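Local coordinates for protein probable arabinosyltransferase B (Mycobacterium tuberculosis H37Rv, PDB 7BVF) that transfers arabinose units in the mycobacterial cell membrane, polymerising them into the arabinan of the cell-wall polysaccharide arabinogalactan, at residues L40-V49 and L217-A225; E795-V803 and Y813-L821. One frame throughout, in Å; residues are numbered along the deposited sequence.

Interaction 1 of 2, residues L40-V49 and L217-A225; sequences LSVATPLLPV and LKLLAIIGA
Apolar packing between Ala221 and three side chains of the loop 40-49 makes the middle of this contact. The CB of Ala221, small and turned toward the loop, meets Leu47 CD1 at 3.8 Å, with Thr44 CG2 and Leu40 CD2 a little farther off. Leu47 CD1 also lies 3.6 Å from Leu217 O, one turn earlier in the helix. Toward the Ala225 end of the segment, Leu40 CD1 rests on the backbone of Gly224, 4.1 Å from its C atom, and Ser41 CB meets Ala225 CB at 3.8 Å. Glycine and alanine thus give the helix a low surface on which the loop can settle.

The polar part centres on Lys218. Its CG lies anti to the backbone N (chi1 -162°) and the chain beyond is extended, which carries CE to 3.3 Å from Thr44 O and sets NZ beside Val49 CG1. Ser41 OG bonds to Thr487 O and Gly37 O.

No hydrogen bond joins the two segments; their direct contact is packing, mostly apolar, and the buried ammonium is probably eased by the carbonyls of Phe494 and Gln497, through weak hydrogen bonds, consistent with a predicted transmembrane helix packed against the link between helix 25-39 and strand 49-56.

Interaction 2 of 2, residues E795-V803 and Y813-L821; sequences EHTVAEAIV and YDWDAPTKL
The indole of Trp815 receives Val803 over one face: Val803 CA stands 4.0 Å from the centroid of the six-membered ring, 12° off the normal, in a CH-pi contact. At the edge, near the ring plane, Ala801 CB comes within 3.8 Å of Trp815 NE1. Ile802 O approaches obliquely, 3.5 Å from Trp815 CH2, and Val798 CG2 also arrives at a slant near NE1. A chi1 of -76°, which turns the indole away from the carbonyl carbon, lets it reach residues 801-803, where Val803 CG1 packs on CE3. The second flat group, the His796 imidazole, meets Thr819 CG2 obliquely, 3.4 Å from CE1.

Around the rings, carboxylates meet carbon. Asp814 OD1 sits against CB and CG1 of Val798, and Glu795, bent at chi2, brings OE1 to Thr819 CB. Glu795 OE2 and Lys820 NZ, 4.9 Å apart, are of opposite charge but not in contact; the lysine has a weak hydrogen bond to Thr830 OG1.

Lacking a hydrogen bond between its segments, this surface contact in the EmbC C-terminal domain is mostly packing of Trp815, from the 3-10 turn 813-815, against the weakly bonded hairpin of strands 797-798 and 801-802 and against Val803 just after it.

Overall arrangement
The two contacts follow one another in sequence and lie across the molecule's middle from each other, about 58 Å between centres and about 42 Å between nearest atoms. Interaction 1 joins segments 168 residues apart at their closest ends, bringing the loop after helix 25-39 onto helix 216-239; strands 49-56 and 202-214, which adjoin these elements, are neighbours in an antiparallel sheet. Interaction 2 is local, joining strands 797-798 and 801-802 to the loop that follows them. They share no helix, strand or sheet, yet the EmbC C-terminal range that holds interaction 2 returns near its end to interaction 1, through strand 1080-1084 beside strand 49-56.

Interaction 1 of 2, residues L40-V49 and L217-A225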
loop_
_atom_site.group_PDB
_atom_site.type_symbol
_atom_site.label_atom_id
_atom_site.label_comp_id
_atom_site.label_asym_id
_atom_site.label_seq_id
_atom_site.Cartn_x
_atom_site.Cartn_y
_atom_site.Cartn_z
ATOM N N LEU A 40 1.359 -44.226 24.288
ATOM C CA LEU A 40 0.501 -44.761 23.243
ATOM C C LEU A 40 -0.088 -43.684 22.349
ATOM O O LEU A 40 -0.641 -44.014 21.298
ATOM C CB LEU A 40 -0.642 -45.576 23.855
ATOM C CG LEU A 40 -0.402 -47.068 24.055
ATOM C CD1 LEU A 40 -1.652 -47.725 24.595
ATOM C CD2 LEU A 40 0.017 -47.711 22.755
ATOM N N SER A 41 0.003 -42.416 22.741
ATOM C CA SER A 41 -0.506 -41.323 21.931
ATOM C C SER A 41 0.586 -40.512 21.259
ATOM O O SER A 41 0.287 -39.772 20.320
ATOM C CB SER A 41 -1.366 -40.380 22.779
ATOM O OG SER A 41 -0.576 -39.692 23.731
ATOM N N VAL A 42 1.831 -40.624 21.716
ATOM C CA VAL A 42 2.945 -39.981 21.029
ATOM C C VAL A 42 3.533 -40.981 20.042
ATOM O O VAL A 42 4.584 -40.740 19.439
ATOM C CB VAL A 42 4.001 -39.475 22.030
ATOM C CG1 VAL A 42 4.879 -40.617 22.521
ATOM C CG2 VAL A 42 4.830 -38.357 21.424
ATOM N N ALA A 43 2.838 -42.104 19.848
ATOM C CA ALA A 43 3.309 -43.164 18.969
ATOM C C ALA A 43 2.288 -43.565 17.912
ATOM O O ALA A 43 2.515 -44.545 17.199
ATOM C CB ALA A 43 3.706 -44.398 19.783
ATOM N N THR A 44 1.165 -42.858 17.801
ATOM C CA THR A 44 0.225 -43.160 16.727
ATOM C C THR A 44 0.682 -42.605 15.379
ATOM O O THR A 44 0.484 -43.282 14.365
ATOM C CB THR A 44 -1.189 -42.662 17.048
ATOM O OG1 THR A 44 -1.235 -41.233 17.026
ATOM C CG2 THR A 44 -1.637 -43.162 18.402
ATOM N N PRO A 45 1.293 -41.396 15.284
ATOM C CA PRO A 45 1.728 -40.951 13.954
ATOM C C PRO A 45 3.051 -41.563 13.533
ATOM O O PRO A 45 3.899 -40.886 12.946
ATOM C CB PRO A 45 1.856 -39.436 14.124
ATOM C CG PRO A 45 2.253 -39.275 15.527
ATOM C CD PRO A 45 1.521 -40.338 16.289
ATOM N N LEU A 46 3.226 -42.851 13.812
ATOM C CA LEU A 46 4.387 -43.598 13.357
ATOM C C LEU A 46 4.044 -45.029 12.982
ATOM O O LEU A 46 4.950 -45.791 12.638
ATOM C CB LEU A 46 5.483 -43.607 14.434
ATOM C CG LEU A 46 6.172 -42.282 14.761
ATOM C CD1 LEU A 46 7.002 -42.415 16.020
ATOM C CD2 LEU A 46 7.034 -41.827 13.602
ATOM N N LEU A 47 2.784 -45.412 13.037
ATOM C CA LEU A 47 2.323 -46.774 12.858
ATOM C C LEU A 47 1.806 -46.981 11.442
ATOM O O LEU A 47 1.455 -46.021 10.752
ATOM C CB LEU A 47 1.229 -47.089 13.883
ATOM C CG LEU A 47 1.720 -47.126 15.330
ATOM C CD1 LEU A 47 0.561 -47.034 16.296
ATOM C CD2 LEU A 47 2.522 -48.382 15.586
ATOM N N PRO A 48 1.754 -48.227 10.970
ATOM C CA PRO A 48 1.436 -48.468 9.560
ATOM C C PRO A 48 0.045 -47.992 9.176
ATOM O O PRO A 48 -0.862 -47.880 10.001
ATOM C CB PRO A 48 1.551 -49.990 9.427
ATOM C CG PRO A 48 2.445 -50.393 10.526
ATOM C CD PRO A 48 2.136 -49.472 11.656
ATOM N N VAL A 49 -0.106 -47.703 7.887
ATOM C CA VAL A 49 -1.381 -47.418 7.260
ATOM C C VAL A 49 -1.485 -48.276 6.005
ATOM O O VAL A 49 -0.542 -48.963 5.628
ATOM C CB VAL A 49 -1.549 -45.923 6.926
ATOM C CG1 VAL A 49 -1.779 -45.126 8.188
ATOM C CG2 VAL A 49 -0.335 -45.410 6.197
ATOM N N LEU A 217 -3.346 -52.208 14.092
ATOM C CA LEU A 217 -2.319 -51.833 15.052
ATOM C C LEU A 217 -2.304 -50.342 15.345
ATOM O O LEU A 217 -1.593 -49.918 16.260
ATOM C CB LEU A 217 -0.948 -52.270 14.542
ATOM C CG LEU A 217 0.131 -52.535 15.587
ATOM C CD1 LEU A 217 -0.234 -53.742 16.425
ATOM C CD2 LEU A 217 1.476 -52.732 14.912
ATOM N N LYS A 218 -3.052 -49.541 14.592
ATOM C CA LYS A 218 -3.215 -48.122 14.870
ATOM C C LYS A 218 -4.534 -47.817 15.563
ATOM O O LYS A 218 -4.587 -46.946 16.440
ATOM C CB LYS A 218 -3.113 -47.322 13.570
ATOM C CG LYS A 218 -2.838 -45.851 13.766
ATOM C CD LYS A 218 -2.508 -45.176 12.453
ATOM C CE LYS A 218 -2.279 -43.695 12.652
ATOM N NZ LYS A 218 -1.861 -43.026 11.400
ATOM N N LEU A 219 -5.601 -48.532 15.201
ATOM C CA LEU A 219 -6.862 -48.392 15.919
ATOM C C LEU A 219 -6.717 -48.825 17.369
ATOM O O LEU A 219 -7.271 -48.190 18.275
ATOM C CB LEU A 219 -7.953 -49.209 15.233
ATOM C CG LEU A 219 -8.555 -48.620 13.963
ATOM C CD1 LEU A 219 -9.659 -49.522 13.454
ATOM C CD2 LEU A 219 -9.075 -47.220 14.225
ATOM N N LEU A 220 -5.984 -49.915 17.608
ATOM C CA LEU A 220 -5.750 -50.349 18.980
ATOM C C LEU A 220 -5.014 -49.280 19.774
ATOM O O LEU A 220 -5.350 -49.019 20.933
ATOM C CB LEU A 220 -4.971 -51.660 18.993
ATOM C CG LEU A 220 -5.666 -52.853 18.342
ATOM C CD1 LEU A 220 -4.933 -54.137 18.680
ATOM C CD2 LEU A 220 -7.119 -52.927 18.768
ATOM N N ALA A 221 -4.020 -48.636 19.161
ATOM C CA ALA A 221 -3.269 -47.603 19.862
ATOM C C ALA A 221 -4.138 -46.390 20.164
ATOM O O ALA A 221 -4.048 -45.815 21.253
ATOM C CB ALA A 221 -2.047 -47.196 19.044
ATOM N N ILE A 222 -4.993 -45.992 19.222
ATOM C CA ILE A 222 -5.877 -44.852 19.460
ATOM C C ILE A 222 -6.845 -45.155 20.603
ATOM O O ILE A 222 -7.018 -44.351 21.534
ATOM C CB ILE A 222 -6.625 -44.477 18.169
ATOM C CG1 ILE A 222 -5.642 -43.947 17.124
ATOM C CG2 ILE A 222 -7.699 -43.451 18.456
ATOM C CD1 ILE A 222 -6.223 -43.821 15.743
ATOM N N ILE A 223 -7.490 -46.323 20.547
ATOM C CA ILE A 223 -8.433 -46.711 21.592
ATOM C C ILE A 223 -7.738 -46.777 22.946
ATOM O O ILE A 223 -8.270 -46.302 23.958
ATOM C CB ILE A 223 -9.099 -48.050 21.232
ATOM C CG1 ILE A 223 -10.066 -47.867 20.061
ATOM C CG2 ILE A 223 -9.808 -48.639 22.436
ATOM C CD1 ILE A 223 -10.715 -49.149 19.607
ATOM N N GLY A 224 -6.539 -47.360 22.987
ATOM C CA GLY A 224 -5.821 -47.464 24.244
ATOM C C GLY A 224 -5.432 -46.113 24.808
ATOM O O GLY A 224 -5.554 -45.879 26.012
ATOM N N ALA A 225 -4.959 -45.206 23.951
ATOM C CA ALA A 225 -4.610 -43.869 24.414
ATOM C C ALA A 225 -5.816 -43.174 25.027
ATOM O O ALA A 225 -5.719 -42.572 26.104
ATOM C CB ALA A 225 -4.043 -43.044 23.262
#

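Interaction 2 of 2, residues E795-V803 and Y813-L821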
loop_
_atom_site.group_PDB
_atom_site.type_symbol
_atom_site.label_atom_id
_atom_site.label_comp_id
_atom_site.label_asym_id
_atom_site.label_seq_id
_atom_site.Cartn_x
_atom_site.Cartn_y
_atom_site.Cartn_z
ATOM N N GLU A 795 -8.963 -4.362 -32.222
ATOM C CA GLU A 795 -8.603 -5.741 -32.531
ATOM C C GLU A 795 -9.008 -6.707 -31.421
ATOM O O GLU A 795 -9.810 -7.619 -31.642
ATOM C CB GLU A 795 -7.101 -5.837 -32.800
ATOM C CG GLU A 795 -6.680 -5.223 -34.117
ATOM C CD GLU A 795 -7.255 -5.954 -35.310
ATOM O OE1 GLU A 795 -7.443 -7.183 -35.217
ATOM O OE2 GLU A 795 -7.518 -5.302 -36.342
ATOM N N HIS A 796 -8.451 -6.535 -30.227
ATOM C CA HIS A 796 -8.674 -7.487 -29.140
ATOM C C HIS A 796 -9.768 -6.975 -28.206
ATOM O O HIS A 796 -9.546 -6.675 -27.034
ATOM C CB HIS A 796 -7.373 -7.746 -28.391
ATOM C CG HIS A 796 -6.385 -8.563 -29.162
ATOM N ND1 HIS A 796 -6.615 -9.878 -29.506
ATOM C CD2 HIS A 796 -5.163 -8.254 -29.653
ATOM C CE1 HIS A 796 -5.578 -10.342 -30.178
ATOM N NE2 HIS A 796 -4.683 -9.377 -30.282
ATOM N N THR A 797 -10.976 -6.883 -28.755
ATOM C CA THR A 797 -12.162 -6.524 -27.991
ATOM C C THR A 797 -12.902 -7.808 -27.642
ATOM O O THR A 797 -13.290 -8.566 -28.536
ATOM C CB THR A 797 -13.061 -5.573 -28.780
ATOM O OG1 THR A 797 -12.256 -4.599 -29.445
ATOM C CG2 THR A 797 -14.011 -4.851 -27.856
ATOM N N VAL A 798 -13.081 -8.059 -26.345
ATOM C CA VAL A 798 -13.643 -9.309 -25.860
ATOM C C VAL A 798 -14.819 -9.006 -24.942
ATOM O O VAL A 798 -15.052 -7.865 -24.547
ATOM C CB VAL A 798 -12.595 -10.174 -25.133
ATOM C CG1 VAL A 798 -11.414 -10.444 -26.036
ATOM C CG2 VAL A 798 -12.139 -9.499 -23.866
ATOM N N ALA A 799 -15.559 -10.057 -24.599
ATOM C CA ALA A 799 -16.779 -9.929 -23.812
ATOM C C ALA A 799 -16.433 -9.854 -22.331
ATOM O O ALA A 799 -15.915 -10.816 -21.757
ATOM C CB ALA A 799 -17.715 -11.101 -24.091
ATOM N N GLU A 800 -16.715 -8.705 -21.716
ATOM C CA GLU A 800 -16.631 -8.529 -20.266
ATOM C C GLU A 800 -15.209 -8.715 -19.741
ATOM O O GLU A 800 -15.002 -9.241 -18.647
ATOM C CB GLU A 800 -17.592 -9.471 -19.545
ATOM C CG GLU A 800 -19.031 -9.337 -19.981
ATOM C CD GLU A 800 -19.914 -10.413 -19.391
ATOM O OE1 GLU A 800 -20.943 -10.743 -20.014
ATOM O OE2 GLU A 800 -19.579 -10.932 -18.307
ATOM N N ALA A 801 -14.224 -8.267 -20.511
ATOM C CA ALA A 801 -12.832 -8.375 -20.095
ATOM C C ALA A 801 -11.986 -7.456 -20.960
ATOM O O ALA A 801 -12.446 -6.921 -21.970
ATOM C CB ALA A 801 -12.330 -9.816 -20.186
ATOM N N ILE A 802 -10.736 -7.277 -20.544
ATOM C CA ILE A 802 -9.759 -6.476 -21.272
ATOM C C ILE A 802 -8.482 -7.296 -21.386
ATOM O O ILE A 802 -7.890 -7.669 -20.368
ATOM C CB ILE A 802 -9.481 -5.131 -20.583
ATOM C CG1 ILE A 802 -10.776 -4.341 -20.408
ATOM C CG2 ILE A 802 -8.491 -4.320 -21.387
ATOM C CD1 ILE A 802 -10.579 -2.977 -19.804
ATOM N N VAL A 803 -8.061 -7.574 -22.619
ATOM C CA VAL A 803 -6.903 -8.427 -22.847
ATOM C C VAL A 803 -5.635 -7.690 -22.434
ATOM O O VAL A 803 -5.469 -6.498 -22.720
ATOM C CB VAL A 803 -6.843 -8.861 -24.318
ATOM C CG1 VAL A 803 -5.780 -9.916 -24.519
ATOM C CG2 VAL A 803 -8.187 -9.381 -24.764
ATOM N N TYR A 813 -11.742 -18.307 -24.217
ATOM C CA TYR A 813 -10.990 -18.624 -25.425
ATOM C C TYR A 813 -10.876 -17.419 -26.348
ATOM O O TYR A 813 -9.930 -17.334 -27.138
ATOM C CB TYR A 813 -11.641 -19.790 -26.161
ATOM C CG TYR A 813 -11.000 -20.094 -27.491
ATOM C CD1 TYR A 813 -9.651 -20.396 -27.576
ATOM C CD2 TYR A 813 -11.741 -20.077 -28.662
ATOM C CE1 TYR A 813 -9.058 -20.671 -28.786
ATOM C CE2 TYR A 813 -11.156 -20.354 -29.878
ATOM C CZ TYR A 813 -9.814 -20.650 -29.933
ATOM O OH TYR A 813 -9.222 -20.925 -31.143
ATOM N N ASP A 814 -11.812 -16.477 -26.260
ATOM C CA ASP A 814 -11.778 -15.301 -27.117
ATOM C C ASP A 814 -10.609 -14.373 -26.822
ATOM O O ASP A 814 -10.502 -13.328 -27.471
ATOM C CB ASP A 814 -13.102 -14.542 -27.014
ATOM C CG ASP A 814 -13.466 -14.182 -25.589
ATOM O OD1 ASP A 814 -12.848 -13.260 -25.027
ATOM O OD2 ASP A 814 -14.390 -14.812 -25.033
ATOM N N TRP A 815 -9.740 -14.710 -25.869
ATOM C CA TRP A 815 -8.480 -13.998 -25.717
ATOM C C TRP A 815 -7.440 -14.451 -26.729
ATOM O O TRP A 815 -6.503 -13.699 -27.014
ATOM C CB TRP A 815 -7.914 -14.196 -24.310
ATOM C CG TRP A 815 -8.577 -13.398 -23.247
ATOM C CD1 TRP A 815 -9.912 -13.216 -23.074
ATOM C CD2 TRP A 815 -7.934 -12.681 -22.191
ATOM N NE1 TRP A 815 -10.142 -12.423 -21.979
ATOM C CE2 TRP A 815 -8.942 -12.081 -21.420
ATOM C CE3 TRP A 815 -6.600 -12.485 -21.825
ATOM C CZ2 TRP A 815 -8.660 -11.299 -20.306
ATOM C CZ3 TRP A 815 -6.324 -11.709 -20.721
ATOM C CH2 TRP A 815 -7.347 -11.126 -19.974
ATOM N N ASP A 816 -7.584 -15.661 -27.273
ATOM C CA ASP A 816 -6.591 -16.252 -28.154
ATOM C C ASP A 816 -7.089 -16.503 -29.566
ATOM O O ASP A 816 -6.277 -16.844 -30.434
ATOM C CB ASP A 816 -6.086 -17.580 -27.571
ATOM C CG ASP A 816 -5.862 -17.513 -26.075
ATOM O OD1 ASP A 816 -5.128 -16.610 -25.623
ATOM O OD2 ASP A 816 -6.423 -18.362 -25.350
ATOM N N ALA A 817 -8.387 -16.359 -29.825
ATOM C CA ALA A 817 -8.934 -16.625 -31.141
ATOM C C ALA A 817 -8.336 -15.667 -32.171
ATOM O O ALA A 817 -7.790 -14.622 -31.814
ATOM C CB ALA A 817 -10.456 -16.494 -31.111
ATOM N N PRO A 818 -8.411 -16.016 -33.460
ATOM C CA PRO A 818 -7.900 -15.110 -34.495
ATOM C C PRO A 818 -8.585 -13.753 -34.445
ATOM O O PRO A 818 -9.754 -13.634 -34.075
ATOM C CB PRO A 818 -8.217 -15.847 -35.799
ATOM C CG PRO A 818 -8.265 -17.274 -35.414
ATOM C CD PRO A 818 -8.823 -17.312 -34.025
ATOM N N THR A 819 -7.837 -12.721 -34.831
ATOM C CA THR A 819 -8.308 -11.348 -34.716
ATOM C C THR A 819 -9.355 -10.978 -35.756
ATOM O O THR A 819 -9.962 -9.910 -35.640
ATOM C CB THR A 819 -7.131 -10.380 -34.823
ATOM O OG1 THR A 819 -6.268 -10.794 -35.888
ATOM C CG2 THR A 819 -6.343 -10.358 -33.529
ATOM N N LYS A 820 -9.578 -11.817 -36.765
ATOM C CA LYS A 820 -10.591 -11.563 -37.778
ATOM C C LYS A 820 -11.311 -12.863 -38.100
ATOM O O LYS A 820 -10.939 -13.940 -37.631
ATOM C CB LYS A 820 -9.988 -10.968 -39.057
ATOM C CG LYS A 820 -9.140 -9.731 -38.844
ATOM C CD LYS A 820 -8.564 -9.229 -40.155
ATOM C CE LYS A 820 -9.585 -8.417 -40.931
ATOM N NZ LYS A 820 -9.949 -7.162 -40.218
ATOM N N LEU A 821 -12.357 -12.749 -38.908
ATOM C CA LEU A 821 -13.071 -13.902 -39.430
ATOM C C LEU A 821 -12.605 -14.189 -40.848
ATOM O O LEU A 821 -12.202 -13.284 -41.582
ATOM C CB LEU A 821 -14.581 -13.664 -39.429
ATOM C CG LEU A 821 -15.251 -13.285 -38.114
ATOM C CD1 LEU A 821 -16.706 -12.948 -38.363
ATOM C CD2 LEU A 821 -15.123 -14.412 -37.112
#